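Local coordinates for putative nucleoprotein (Infectious salmon anemia virus, PDB 4EWC), which encapsidates the negative-strand viral RNA, protecting it from nucleases and forming the ribonucleoprotein that serves as template for transcription and replication, at residues 285-290 and 320-325; 390-395 and 410-415; 395-400 and 420-425. One frame throughout, in Å; residues are numbered along the deposited sequence.

Contact 1: residues 285-290 and 320-325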
ATOM      1  N   ASN A 285      15.978  25.199  10.007  1.00 62.74           N
ATOM      2  CA  ASN A 285      15.321  26.467   9.721  1.00 60.70           C
ATOM      3  C   ASN A 285      14.075  26.662  10.573  1.00 59.44           C
ATOM      4  O   ASN A 285      13.365  27.651  10.430  1.00 56.16           O
ATOM      5  CB  ASN A 285      14.996  26.587   8.233  1.00 63.19           C
ATOM      6  CG  ASN A 285      16.227  26.870   7.392  1.00 63.81           C
ATOM      7  OD1 ASN A 285      16.410  27.985   6.896  1.00 65.05           O
ATOM      8  ND2 ASN A 285      17.088  25.862   7.238  1.00 60.50           N
ATOM      9  N   GLY A 286      13.822  25.708  11.464  1.00 59.05           N
ATOM     10  CA  GLY A 286      12.732  25.831  12.402  1.00 60.05           C
ATOM     11  C   GLY A 286      11.390  25.433  11.838  1.00 61.39           C
ATOM     12  O   GLY A 286      10.344  25.896  12.307  1.00 61.05           O
ATOM     13  N   PHE A 287      11.411  24.573  10.824  1.00 59.26           N
ATOM     14  CA  PHE A 287      10.175  24.020  10.288  1.00 52.86           C
ATOM     15  C   PHE A 287      10.021  22.611  10.801  1.00 51.05           C
ATOM     16  O   PHE A 287      11.005  21.873  10.968  1.00 47.94           O
ATOM     17  CB  PHE A 287      10.194  24.002   8.772  1.00 51.07           C
ATOM     18  CG  PHE A 287      10.054  25.363   8.146  1.00 55.85           C
ATOM     19  CD1 PHE A 287      11.108  26.257   8.163  1.00 53.84           C
ATOM     20  CD2 PHE A 287       8.877  25.739   7.515  1.00 48.90           C
ATOM     21  CE1 PHE A 287      10.980  27.491   7.586  1.00 56.08           C
ATOM     22  CE2 PHE A 287       8.756  26.975   6.929  1.00 48.00           C
ATOM     23  CZ  PHE A 287       9.803  27.854   6.964  1.00 52.02           C
ATOM     24  N   ASN A 288       8.777  22.247  11.073  1.00 47.90           N
ATOM     25  CA  ASN A 288       8.469  20.883  11.425  1.00 47.14           C
ATOM     26  C   ASN A 288       8.954  19.948  10.315  1.00 51.23           C
ATOM     27  O   ASN A 288       8.757  20.215   9.125  1.00 49.05           O
ATOM     28  CB  ASN A 288       6.970  20.721  11.608  1.00 48.68           C
ATOM     29  CG  ASN A 288       6.612  19.396  12.229  1.00 57.49           C
ATOM     30  OD1 ASN A 288       6.820  18.327  11.629  1.00 53.18           O
ATOM     31  ND2 ASN A 288       6.057  19.448  13.439  1.00 59.74           N
ATOM     32  N   ALA A 289       9.586  18.852  10.702  1.00 50.16           N
ATOM     33  CA  ALA A 289      10.063  17.863   9.737  1.00 50.34           C
ATOM     34  C   ALA A 289       9.005  17.377   8.727  1.00 47.13           C
ATOM     35  O   ALA A 289       9.348  16.986   7.628  1.00 47.18           O
ATOM     36  CB  ALA A 289      10.675  16.667  10.481  1.00 50.34           C
ATOM     37  N   SER A 290       7.730  17.402   9.101  1.00 48.08           N
ATOM     38  CA  SER A 290       6.658  16.954   8.213  1.00 48.54           C
ATOM     39  C   SER A 290       6.565  17.779   6.918  1.00 46.99           C
ATOM     40  O   SER A 290       6.105  17.287   5.892  1.00 48.47           O
ATOM     41  CB  SER A 290       5.302  16.970   8.925  1.00 49.07           C
ATOM     42  OG  SER A 290       5.301  16.140  10.072  1.00 52.69           O
ATOM     43  N   GLY A 320      12.459  31.457   2.900  1.00 56.07           N
ATOM     44  CA  GLY A 320      12.952  32.768   2.533  1.00 63.04           C
ATOM     45  C   GLY A 320      12.151  33.855   3.239  1.00 66.37           C
ATOM     46  O   GLY A 320      12.709  34.860   3.687  1.00 66.28           O
HETATM   47  N   MSE A 321      10.839  33.636   3.340  1.00 63.10           N
HETATM   48  CA  MSE A 321       9.924  34.577   3.967  1.00 62.32           C
HETATM   49  C   MSE A 321      10.117  34.641   5.478  1.00 66.46           C
HETATM   50  O   MSE A 321       9.987  35.708   6.073  1.00 67.69           O
HETATM   51  CB  MSE A 321       8.467  34.234   3.646  1.00 56.24           C
HETATM   52  CG  MSE A 321       7.980  34.759   2.319  1.00 58.78           C
HETATM   53 SE   MSE A 321       6.145  34.225   1.857  0.65 55.58          SE
HETATM   54  CE  MSE A 321       5.220  35.234   3.270  1.00 66.12           C
ATOM     55  N   LYS A 322      10.416  33.505   6.097  1.00 63.58           N
ATOM     56  CA  LYS A 322      10.602  33.446   7.550  1.00 67.86           C
ATOM     57  C   LYS A 322      11.932  34.087   7.932  1.00 74.11           C
ATOM     58  O   LYS A 322      12.028  34.804   8.933  1.00 75.29           O
ATOM     59  CB  LYS A 322      10.534  31.988   8.037  1.00 61.54           C
ATOM     60  CG  LYS A 322      10.816  31.770   9.505  1.00 59.93           C
ATOM     61  CD  LYS A 322      10.865  30.281   9.835  1.00 57.50           C
ATOM     62  CE  LYS A 322      10.932  30.050  11.328  1.00 57.52           C
ATOM     63  NZ  LYS A 322      10.896  28.603  11.685  1.00 66.27           N
ATOM     64  N   ARG A 323      12.950  33.823   7.114  1.00 74.59           N
ATOM     65  CA  ARG A 323      14.308  34.289   7.376  1.00 75.04           C
ATOM     66  C   ARG A 323      14.364  35.802   7.313  1.00 78.54           C
ATOM     67  O   ARG A 323      14.970  36.458   8.158  1.00 81.73           O
ATOM     68  CB  ARG A 323      15.260  33.705   6.344  1.00 75.76           C
ATOM     69  CG  ARG A 323      16.676  34.216   6.439  1.00 76.75           C
ATOM     70  CD  ARG A 323      17.517  33.689   5.280  1.00 89.71           C
ATOM     71  NE  ARG A 323      17.320  32.256   5.056  1.00 90.32           N
ATOM     72  CZ  ARG A 323      17.912  31.288   5.760  1.00 96.03           C
ATOM     73  NH1 ARG A 323      18.743  31.588   6.753  1.00 90.05           N
ATOM     74  NH2 ARG A 323      17.668  30.012   5.476  1.00 86.84           N
ATOM     75  N   ILE A 324      13.720  36.345   6.291  1.00 77.46           N
ATOM     76  CA  ILE A 324      13.592  37.781   6.124  1.00 78.81           C
ATOM     77  C   ILE A 324      12.602  38.391   7.130  1.00 82.45           C
ATOM     78  O   ILE A 324      12.569  39.605   7.318  1.00 82.39           O
ATOM     79  CB  ILE A 324      13.142  38.110   4.694  1.00 79.65           C
ATOM     80  CG1 ILE A 324      13.543  39.535   4.319  1.00 90.01           C
ATOM     81  CG2 ILE A 324      11.646  37.881   4.540  1.00 78.26           C
ATOM     82  CD1 ILE A 324      13.543  39.800   2.829  1.00 86.59           C
ATOM     83  N   LYS A 325      11.796  37.550   7.775  1.00 81.18           N
ATOM     84  CA  LYS A 325      10.886  38.031   8.813  1.00 81.39           C
ATOM     85  C   LYS A 325      11.675  38.393  10.065  1.00 84.17           C
ATOM     86  O   LYS A 325      11.289  39.288  10.811  1.00 91.54           O
ATOM     87  CB  LYS A 325       9.800  36.988   9.135  1.00 80.73           C
ATOM     88  CG  LYS A 325       8.858  37.334  10.298  1.00 75.58           C
ATOM     89  CD  LYS A 325       7.981  38.535   9.995  1.00 69.50           C
ATOM     90  CE  LYS A 325       7.057  38.844  11.166  1.00 77.75           C
ATOM     91  NZ  LYS A 325       7.795  38.987  12.450  1.00 83.56           N
TER
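K322, on helix 315-326, sends its ammonium group to the backbone of N285 and G286, where helix 279-284 ends in a Schellman motif. G286 there has positive phi, a conformation that costs glycine little, and its lack of a side chain leaves room for the lysine tip. Among the polar interactions, the hydrogen bond from K322 NZ to N285 O measures 2.9 Å and meets a lone pair in the carbonyl plane, with a C=O...N angle of 134°. The oxygen G286 O also lies 2.8 Å from K322 NZ, but the angle there is poor for a bond. A positive charge beside carbonyls at a helix C-terminus is probably favourable. The lysine spans the distance because it is fully extended, with CG trans to the backbone N (chi1 175°). The next residue, R323, bends at its third torsion and brings NH2 to 2.8 Å from N285 OD1, the amide and guanidinium planes standing 81° apart; the other end of that amide, N285 ND2, is hydrogen-bonded to M281 O. Farther along, S290 OG bonds W514 O of the second subunit. The apolar part belongs to F287, buried against M282 and M319, a setting that suits a large apolar ring. Its ring and the lysine's aliphatic chain run past each other in opposite directions, F287 CE1 lying 3.6 Å from K322 CD.

Contact 2: residues 390-395 and 410-415; sequences FIPPIS and MDFMKN
F390 joins its backbone to that of F412 by one hydrogen bond, F390 N to F412 O at 2.7 Å, nearly straight at 166°. Its own carbonyl is served by a water that donates to F390 O and to N415 O, a bridge between the two backbones; that water lies in the plane of the F412 ring, at its edge. The F390 side chain lies along the 413-415 backbone, with CE2 3.7 Å from M413 O at the ring edge, where aromatic hydrogens suit a carbonyl oxygen. Next comes I391, whose branching lets it face two ways. CG1 sits between the backbone N and carbonyl carbon (chi1 58°) and leads away from the loop, while CG2 rests over one face of the F412 ring, a CH-pi contact 4.1 Å from the centroid and offset toward the rim; the side chain also packs on I264 and S267. P392 adds a looser touch, P392 CD to F412 CE1 at 4.4 Å. P393 then takes the N-cap position of helix 394-402, its ring restricting the backbone just before the first turn. On the partner segment, D411 shapes the loop with an Asx turn, the M413 N-H donating a hydrogen bond to D411 OD1. The pair of segments fills the junction of three helices: 142-162 touches F412 and M413, 253-269 receives I391, and 417-425 borders P392 and F412.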
ATOM      1  N   PHE A 390       8.411  14.287 -17.419  1.00 39.86           N
ATOM      2  CA  PHE A 390       8.449  12.843 -17.278  1.00 36.81           C
ATOM      3  C   PHE A 390       9.388  12.241 -18.329  1.00 43.25           C
ATOM      4  O   PHE A 390       9.003  12.035 -19.492  1.00 44.20           O
ATOM      5  CB  PHE A 390       7.038  12.270 -17.371  1.00 35.02           C
ATOM      6  CG  PHE A 390       6.106  12.838 -16.345  1.00 43.32           C
ATOM      7  CD1 PHE A 390       6.280  12.549 -14.991  1.00 45.05           C
ATOM      8  CD2 PHE A 390       5.082  13.706 -16.711  1.00 45.66           C
ATOM      9  CE1 PHE A 390       5.435  13.094 -14.032  1.00 39.48           C
ATOM     10  CE2 PHE A 390       4.238  14.249 -15.754  1.00 42.85           C
ATOM     11  CZ  PHE A 390       4.418  13.941 -14.419  1.00 40.26           C
ATOM     12  N   ILE A 391      10.636  11.993 -17.944  1.00 40.17           N
ATOM     13  CA  ILE A 391      11.580  11.430 -18.891  1.00 38.91           C
ATOM     14  C   ILE A 391      12.104  10.105 -18.402  1.00 38.53           C
ATOM     15  O   ILE A 391      12.197   9.880 -17.192  1.00 45.83           O
ATOM     16  CB  ILE A 391      12.780  12.370 -19.202  1.00 38.38           C
ATOM     17  CG1 ILE A 391      13.544  12.725 -17.918  1.00 34.87           C
ATOM     18  CG2 ILE A 391      12.327  13.569 -20.026  1.00 33.73           C
ATOM     19  CD1 ILE A 391      14.827  13.526 -18.166  1.00 34.94           C
ATOM     20  N   PRO A 392      12.464   9.216 -19.346  1.00 44.10           N
ATOM     21  CA  PRO A 392      13.114   7.933 -19.019  1.00 44.39           C
ATOM     22  C   PRO A 392      14.485   8.189 -18.424  1.00 38.82           C
ATOM     23  O   PRO A 392      14.958   9.326 -18.472  1.00 43.36           O
ATOM     24  CB  PRO A 392      13.273   7.281 -20.400  1.00 45.54           C
ATOM     25  CG  PRO A 392      13.375   8.451 -21.356  1.00 39.39           C
ATOM     26  CD  PRO A 392      12.400   9.438 -20.810  1.00 42.33           C
ATOM     27  N   PRO A 393      15.113   7.171 -17.856  1.00 36.57           N
ATOM     28  CA  PRO A 393      16.510   7.294 -17.420  1.00 39.02           C
ATOM     29  C   PRO A 393      17.421   7.870 -18.506  1.00 42.21           C
ATOM     30  O   PRO A 393      17.269   7.565 -19.701  1.00 43.70           O
ATOM     31  CB  PRO A 393      16.918   5.846 -17.140  1.00 39.72           C
ATOM     32  CG  PRO A 393      15.642   5.222 -16.675  1.00 46.98           C
ATOM     33  CD  PRO A 393      14.497   5.924 -17.399  1.00 43.22           C
ATOM     34  N   ILE A 394      18.370   8.686 -18.063  1.00 39.84           N
ATOM     35  CA  ILE A 394      19.306   9.386 -18.925  1.00 40.13           C
ATOM     36  C   ILE A 394      19.973   8.462 -19.935  1.00 42.99           C
ATOM     37  O   ILE A 394      19.879   8.681 -21.141  1.00 37.93           O
ATOM     38  CB  ILE A 394      20.367  10.136 -18.075  1.00 40.27           C
ATOM     39  CG1 ILE A 394      19.685  11.222 -17.252  1.00 37.33           C
ATOM     40  CG2 ILE A 394      21.443  10.748 -18.957  1.00 38.55           C
ATOM     41  CD1 ILE A 394      18.891  12.210 -18.108  1.00 36.58           C
ATOM     42  N   SER A 395      20.627   7.424 -19.426  1.00 43.26           N
ATOM     43  CA  SER A 395      21.286   6.423 -20.276  1.00 42.91           C
ATOM     44  C   SER A 395      20.345   5.840 -21.308  1.00 47.59           C
ATOM     45  O   SER A 395      20.681   5.777 -22.496  1.00 49.13           O
ATOM     46  CB  SER A 395      21.906   5.306 -19.441  1.00 41.72           C
ATOM     47  OG  SER A 395      23.111   5.748 -18.853  1.00 46.32           O
HETATM   48  N   MSE A 410       7.868  13.914 -29.383  1.00 52.65           N
HETATM   49  CA  MSE A 410       7.414  13.353 -28.124  1.00 49.38           C
HETATM   50  C   MSE A 410       6.989  14.419 -27.125  1.00 50.49           C
HETATM   51  O   MSE A 410       7.424  15.568 -27.205  1.00 49.04           O
HETATM   52  CB  MSE A 410       8.460  12.416 -27.534  1.00 44.01           C
HETATM   53  CG  MSE A 410       8.370  11.013 -28.083  1.00 46.08           C
HETATM   54 SE   MSE A 410       9.900   9.973 -27.527  0.73 52.56          SE
HETATM   55  CE  MSE A 410       9.271   8.160 -27.945  1.00 49.03           C
ATOM     56  N   ASP A 411       6.113  14.037 -26.202  1.00 46.58           N
ATOM     57  CA  ASP A 411       5.652  14.949 -25.173  1.00 46.18           C
ATOM     58  C   ASP A 411       5.995  14.367 -23.816  1.00 47.29           C
ATOM     59  O   ASP A 411       5.453  13.321 -23.406  1.00 48.74           O
ATOM     60  CB  ASP A 411       4.142  15.166 -25.287  1.00 44.52           C
ATOM     61  CG  ASP A 411       3.672  16.354 -24.498  1.00 51.48           C
ATOM     62  OD1 ASP A 411       4.411  16.806 -23.586  1.00 51.56           O
ATOM     63  OD2 ASP A 411       2.560  16.852 -24.778  1.00 54.00           O
ATOM     64  N   PHE A 412       6.896  15.037 -23.109  1.00 46.13           N
ATOM     65  CA  PHE A 412       7.296  14.561 -21.777  1.00 46.83           C
ATOM     66  C   PHE A 412       6.643  15.368 -20.666  1.00 45.79           C
ATOM     67  O   PHE A 412       6.922  15.132 -19.499  1.00 42.00           O
ATOM     68  CB  PHE A 412       8.808  14.629 -21.620  1.00 43.67           C
ATOM     69  CG  PHE A 412       9.567  13.790 -22.619  1.00 42.58           C
ATOM     70  CD1 PHE A 412       9.270  12.440 -22.792  1.00 45.31           C
ATOM     71  CD2 PHE A 412      10.588  14.351 -23.379  1.00 37.27           C
ATOM     72  CE1 PHE A 412       9.990  11.670 -23.700  1.00 42.16           C
ATOM     73  CE2 PHE A 412      11.298  13.594 -24.276  1.00 41.55           C
ATOM     74  CZ  PHE A 412      11.007  12.249 -24.439  1.00 40.29           C
HETATM   75  N   MSE A 413       5.799  16.333 -21.046  1.00 45.33           N
HETATM   76  CA  MSE A 413       5.107  17.199 -20.097  1.00 43.91           C
HETATM   77  C   MSE A 413       3.742  16.653 -19.674  1.00 44.40           C
HETATM   78  O   MSE A 413       3.424  16.655 -18.489  1.00 45.24           O
HETATM   79  CB  MSE A 413       4.914  18.605 -20.674  1.00 52.03           C
HETATM   80  CG  MSE A 413       6.179  19.358 -21.064  1.00 49.98           C
HETATM   81 SE   MSE A 413       7.481  19.741 -19.650  0.78 55.96          SE
HETATM   82  CE  MSE A 413       6.421  20.889 -18.486  1.00 52.37           C
ATOM     83  N   LYS A 414       2.944  16.195 -20.639  1.00 44.10           N
ATOM     84  CA  LYS A 414       1.561  15.775 -20.367  1.00 45.41           C
ATOM     85  C   LYS A 414       1.441  14.531 -19.473  1.00 46.81           C
ATOM     86  O   LYS A 414       0.536  14.447 -18.654  1.00 48.71           O
ATOM     87  CB  LYS A 414       0.765  15.550 -21.660  1.00 47.29           C
ATOM     88  CG  LYS A 414       1.226  14.328 -22.486  1.00 57.21           C
ATOM     89  CD  LYS A 414       0.272  13.978 -23.637  1.00 59.58           C
ATOM     90  CE  LYS A 414       0.972  13.157 -24.729  1.00 65.34           C
ATOM     91  NZ  LYS A 414       1.303  11.736 -24.340  1.00 64.15           N
ATOM     92  N   ASN A 415       2.341  13.573 -19.655  1.00 42.95           N
ATOM     93  CA  ASN A 415       2.367  12.355 -18.859  1.00 46.03           C
ATOM     94  C   ASN A 415       3.633  11.548 -19.145  1.00 47.92           C
ATOM     95  O   ASN A 415       4.553  12.044 -19.791  1.00 47.89           O
ATOM     96  CB  ASN A 415       1.103  11.514 -19.055  1.00 47.83           C
ATOM     97  CG  ASN A 415       0.847  11.154 -20.516  1.00 52.83           C
ATOM     98  OD1 ASN A 415       1.757  10.735 -21.245  1.00 49.32           O
ATOM     99  ND2 ASN A 415      -0.401  11.302 -20.945  1.00 46.73           N
TER
HETATM  100  O   HOH W   1       6.962  11.035 -20.749  1.00 37.62           O

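Contact 3: residues 395-400 and 420-425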
ATOM      1  N   SER A 395      20.627   7.424 -19.426  1.00 43.26           N
ATOM      2  CA  SER A 395      21.286   6.423 -20.276  1.00 42.91           C
ATOM      3  C   SER A 395      20.345   5.840 -21.308  1.00 47.59           C
ATOM      4  O   SER A 395      20.681   5.777 -22.496  1.00 49.13           O
ATOM      5  CB  SER A 395      21.906   5.306 -19.441  1.00 41.72           C
ATOM      6  OG  SER A 395      23.111   5.748 -18.853  1.00 46.32           O
ATOM      7  N   SER A 396      19.167   5.425 -20.850  1.00 45.15           N
ATOM      8  CA  SER A 396      18.135   4.905 -21.743  1.00 46.50           C
ATOM      9  C   SER A 396      17.890   5.895 -22.868  1.00 46.51           C
ATOM     10  O   SER A 396      17.837   5.533 -24.036  1.00 44.94           O
ATOM     11  CB  SER A 396      16.843   4.645 -20.974  1.00 45.28           C
ATOM     12  OG  SER A 396      16.999   3.552 -20.076  1.00 55.21           O
ATOM     13  N   LEU A 397      17.766   7.161 -22.490  1.00 46.68           N
ATOM     14  CA  LEU A 397      17.482   8.236 -23.432  1.00 44.12           C
ATOM     15  C   LEU A 397      18.622   8.393 -24.462  1.00 50.14           C
ATOM     16  O   LEU A 397      18.369   8.485 -25.659  1.00 49.52           O
ATOM     17  CB  LEU A 397      17.236   9.527 -22.654  1.00 42.28           C
ATOM     18  CG  LEU A 397      16.505  10.740 -23.235  1.00 47.25           C
ATOM     19  CD1 LEU A 397      15.372  10.345 -24.150  1.00 44.76           C
ATOM     20  CD2 LEU A 397      15.970  11.615 -22.101  1.00 37.51           C
HETATM   21  N   MSE A 398      19.862   8.362 -23.992  1.00 50.39           N
HETATM   22  CA  MSE A 398      21.009   8.446 -24.875  1.00 44.07           C
HETATM   23  C   MSE A 398      21.054   7.270 -25.814  1.00 45.36           C
HETATM   24  O   MSE A 398      21.298   7.461 -27.020  1.00 44.91           O
HETATM   25  CB  MSE A 398      22.272   8.512 -24.030  1.00 20.00           C
HETATM   26  CG  MSE A 398      22.506   9.935 -23.538  1.00 20.00           C
HETATM   27 SE   MSE A 398      23.878   9.953 -22.130  1.00 20.00          SE
HETATM   28  CE  MSE A 398      25.386  10.608 -23.203  1.00 20.00           C
HETATM   29  N   MSE A 399      20.829   6.065 -25.304  1.00 50.25           N
HETATM   30  CA  MSE A 399      20.819   4.857 -26.140  1.00 48.34           C
HETATM   31  C   MSE A 399      19.749   4.937 -27.229  1.00 46.02           C
HETATM   32  O   MSE A 399      19.994   4.614 -28.382  1.00 47.58           O
HETATM   33  CB  MSE A 399      20.551   3.602 -25.294  1.00 43.68           C
HETATM   34  CG  MSE A 399      21.741   3.050 -24.567  1.00 50.54           C
HETATM   35 SE   MSE A 399      21.224   1.476 -23.478  0.58 66.50          SE
HETATM   36  CE  MSE A 399      20.465   0.361 -24.910  1.00 69.67           C
ATOM     37  N   TYR A 400      18.555   5.351 -26.825  1.00 49.15           N
ATOM     38  CA  TYR A 400      17.391   5.346 -27.693  1.00 47.63           C
ATOM     39  C   TYR A 400      17.651   6.271 -28.871  1.00 47.57           C
ATOM     40  O   TYR A 400      17.405   5.901 -30.021  1.00 52.36           O
ATOM     41  CB  TYR A 400      16.160   5.740 -26.886  1.00 45.06           C
ATOM     42  CG  TYR A 400      14.861   5.812 -27.648  1.00 43.35           C
ATOM     43  CD1 TYR A 400      14.064   4.688 -27.815  1.00 47.10           C
ATOM     44  CD2 TYR A 400      14.417   7.013 -28.173  1.00 44.25           C
ATOM     45  CE1 TYR A 400      12.870   4.755 -28.506  1.00 49.52           C
ATOM     46  CE2 TYR A 400      13.229   7.094 -28.864  1.00 50.06           C
ATOM     47  CZ  TYR A 400      12.462   5.964 -29.036  1.00 51.21           C
ATOM     48  OH  TYR A 400      11.276   6.045 -29.741  1.00 52.25           O
ATOM     49  N   CYS A 420       7.761   5.950 -20.949  1.00 45.41           N
ATOM     50  CA  CYS A 420       7.671   4.495 -20.845  1.00 48.50           C
ATOM     51  C   CYS A 420       8.022   3.779 -22.178  1.00 51.95           C
ATOM     52  O   CYS A 420       8.630   2.701 -22.172  1.00 51.33           O
ATOM     53  CB  CYS A 420       6.322   4.042 -20.296  1.00 42.90           C
ATOM     54  SG  CYS A 420       5.942   4.625 -18.594  1.00 51.45           S
ATOM     55  N   LYS A 421       7.659   4.381 -23.308  1.00 46.31           N
ATOM     56  CA  LYS A 421       7.997   3.827 -24.614  1.00 48.75           C
ATOM     57  C   LYS A 421       9.487   3.713 -24.792  1.00 51.30           C
ATOM     58  O   LYS A 421       9.974   2.729 -25.347  1.00 54.31           O
ATOM     59  CB  LYS A 421       7.447   4.680 -25.738  1.00 49.78           C
ATOM     60  CG  LYS A 421       5.982   4.447 -26.037  1.00 56.11           C
ATOM     61  CD  LYS A 421       5.528   5.410 -27.110  1.00 64.19           C
ATOM     62  CE  LYS A 421       4.015   5.459 -27.240  1.00 67.68           C
ATOM     63  NZ  LYS A 421       3.637   6.502 -28.239  1.00 66.82           N
ATOM     64  N   ILE A 422      10.222   4.716 -24.326  1.00 48.02           N
ATOM     65  CA  ILE A 422      11.678   4.655 -24.403  1.00 47.64           C
ATOM     66  C   ILE A 422      12.213   3.598 -23.438  1.00 52.76           C
ATOM     67  O   ILE A 422      13.127   2.835 -23.778  1.00 50.11           O
ATOM     68  CB  ILE A 422      12.316   6.024 -24.134  1.00 44.08           C
ATOM     69  CG1 ILE A 422      12.054   6.946 -25.317  1.00 44.31           C
ATOM     70  CG2 ILE A 422      13.827   5.896 -23.884  1.00 41.15           C
ATOM     71  CD1 ILE A 422      12.464   8.357 -25.072  1.00 43.45           C
ATOM     72  N   CYS A 423      11.613   3.547 -22.247  1.00 49.37           N
ATOM     73  CA  CYS A 423      11.975   2.560 -21.233  1.00 45.76           C
ATOM     74  C   CYS A 423      11.873   1.142 -21.753  1.00 51.35           C
ATOM     75  O   CYS A 423      12.826   0.376 -21.643  1.00 54.24           O
ATOM     76  CB  CYS A 423      11.086   2.690 -19.994  1.00 52.57           C
ATOM     77  SG  CYS A 423      11.485   4.066 -18.876  1.00 55.00           S
ATOM     78  N   ARG A 424      10.712   0.784 -22.292  1.00 49.25           N
ATOM     79  CA  ARG A 424      10.523  -0.562 -22.816  1.00 51.06           C
ATOM     80  C   ARG A 424      11.510  -0.874 -23.950  1.00 55.07           C
ATOM     81  O   ARG A 424      12.020  -1.995 -24.049  1.00 51.57           O
ATOM     82  CB  ARG A 424       9.078  -0.775 -23.272  1.00 51.22           C
ATOM     83  CG  ARG A 424       8.052  -0.569 -22.180  1.00 52.45           C
ATOM     84  CD  ARG A 424       6.646  -0.920 -22.626  1.00 52.66           C
ATOM     85  NE  ARG A 424       5.674  -0.399 -21.682  1.00 62.75           N
ATOM     86  CZ  ARG A 424       5.097   0.795 -21.791  1.00 68.17           C
ATOM     87  NH1 ARG A 424       5.382   1.586 -22.820  1.00 60.56           N
ATOM     88  NH2 ARG A 424       4.222   1.200 -20.873  1.00 69.82           N
ATOM     89  N   GLU A 425      11.805   0.132 -24.775  1.00 56.54           N
ATOM     90  CA  GLU A 425      12.643  -0.055 -25.963  1.00 54.55           C
ATOM     91  C   GLU A 425      14.131  -0.267 -25.675  1.00 55.87           C
ATOM     92  O   GLU A 425      14.707  -1.273 -26.089  1.00 64.49           O
ATOM     93  CB  GLU A 425      12.468   1.107 -26.946  1.00 56.03           C
ATOM     94  CG  GLU A 425      12.839   0.775 -28.399  1.00 63.94           C
ATOM     95  CD  GLU A 425      14.352   0.677 -28.670  1.00 65.01           C
ATOM     96  OE1 GLU A 425      15.144   1.444 -28.055  1.00 59.82           O
ATOM     97  OE2 GLU A 425      14.743  -0.163 -29.519  1.00 61.80           O
TER
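I422 and Y400 form the tight part of the meeting between helix 395-400 and helix 420-425, the isoleucine lying over the tyrosine ring. I422 CG1 stands above the middle of that ring, 3.6 Å from the centroid and only 6° off the normal, a nearly ideal CH-pi contact. The other branch, I422 CG2, lies 3.8 Å from Y400 CB, and I422 CD1, at the end of the CG1 branch, reaches L397 CD1 at 3.6 Å. Beta-branched isoleucine suits this place, since its three side-chain carbons beyond CB engage ring, ring base and leucine together. With chi1 at 179°, Y400 turns CG away from its own backbone N, which puts the ring beneath I422. S396 gives a small, lighter touch, its CB 4.4 Å from I422 CG2, and its small size probably helps the backbones approach here. L397 also packs on I151 and F155 of helix 142-162. The opposite character appears at E425, which is exposed and forms no hydrogen bond with helix 395-400. Bent at its second torsion, it crosses the tyrosine and sets OE1 3.4 Å from Y400 CD1, near the ring plane and at its edge, where the carboxylate probably meets the weakly positive ring hydrogens. With axes 9.3 Å apart and crossing at 78°, the pair is a case of near-orthogonal helix packing within the C-terminal region characteristic of orthomyxovirus nucleoproteins.

Contacts 2 and 3 form one continuous piece of structure, their centres about 10 Å apart. Their segments share S395 and alternate along the chain: the run into helix 394-402 meets the loop before helix 417-425 in contact 2, and the two helices themselves meet in contact 3. P392 CG packs on I422 CG2 at 3.6 Å, and M410 CE meets Y400 OH at 3.4 Å, so I422 and Y400 of contact 3 also pack on the contact 2 segments. Contact 1 is separate, in the helical-bundle region across the chain's centre, about 33 Å from contact 2 and 40 Å from contact 3 between centres. The end of its first segment, at A289 and S290, touches the second subunit.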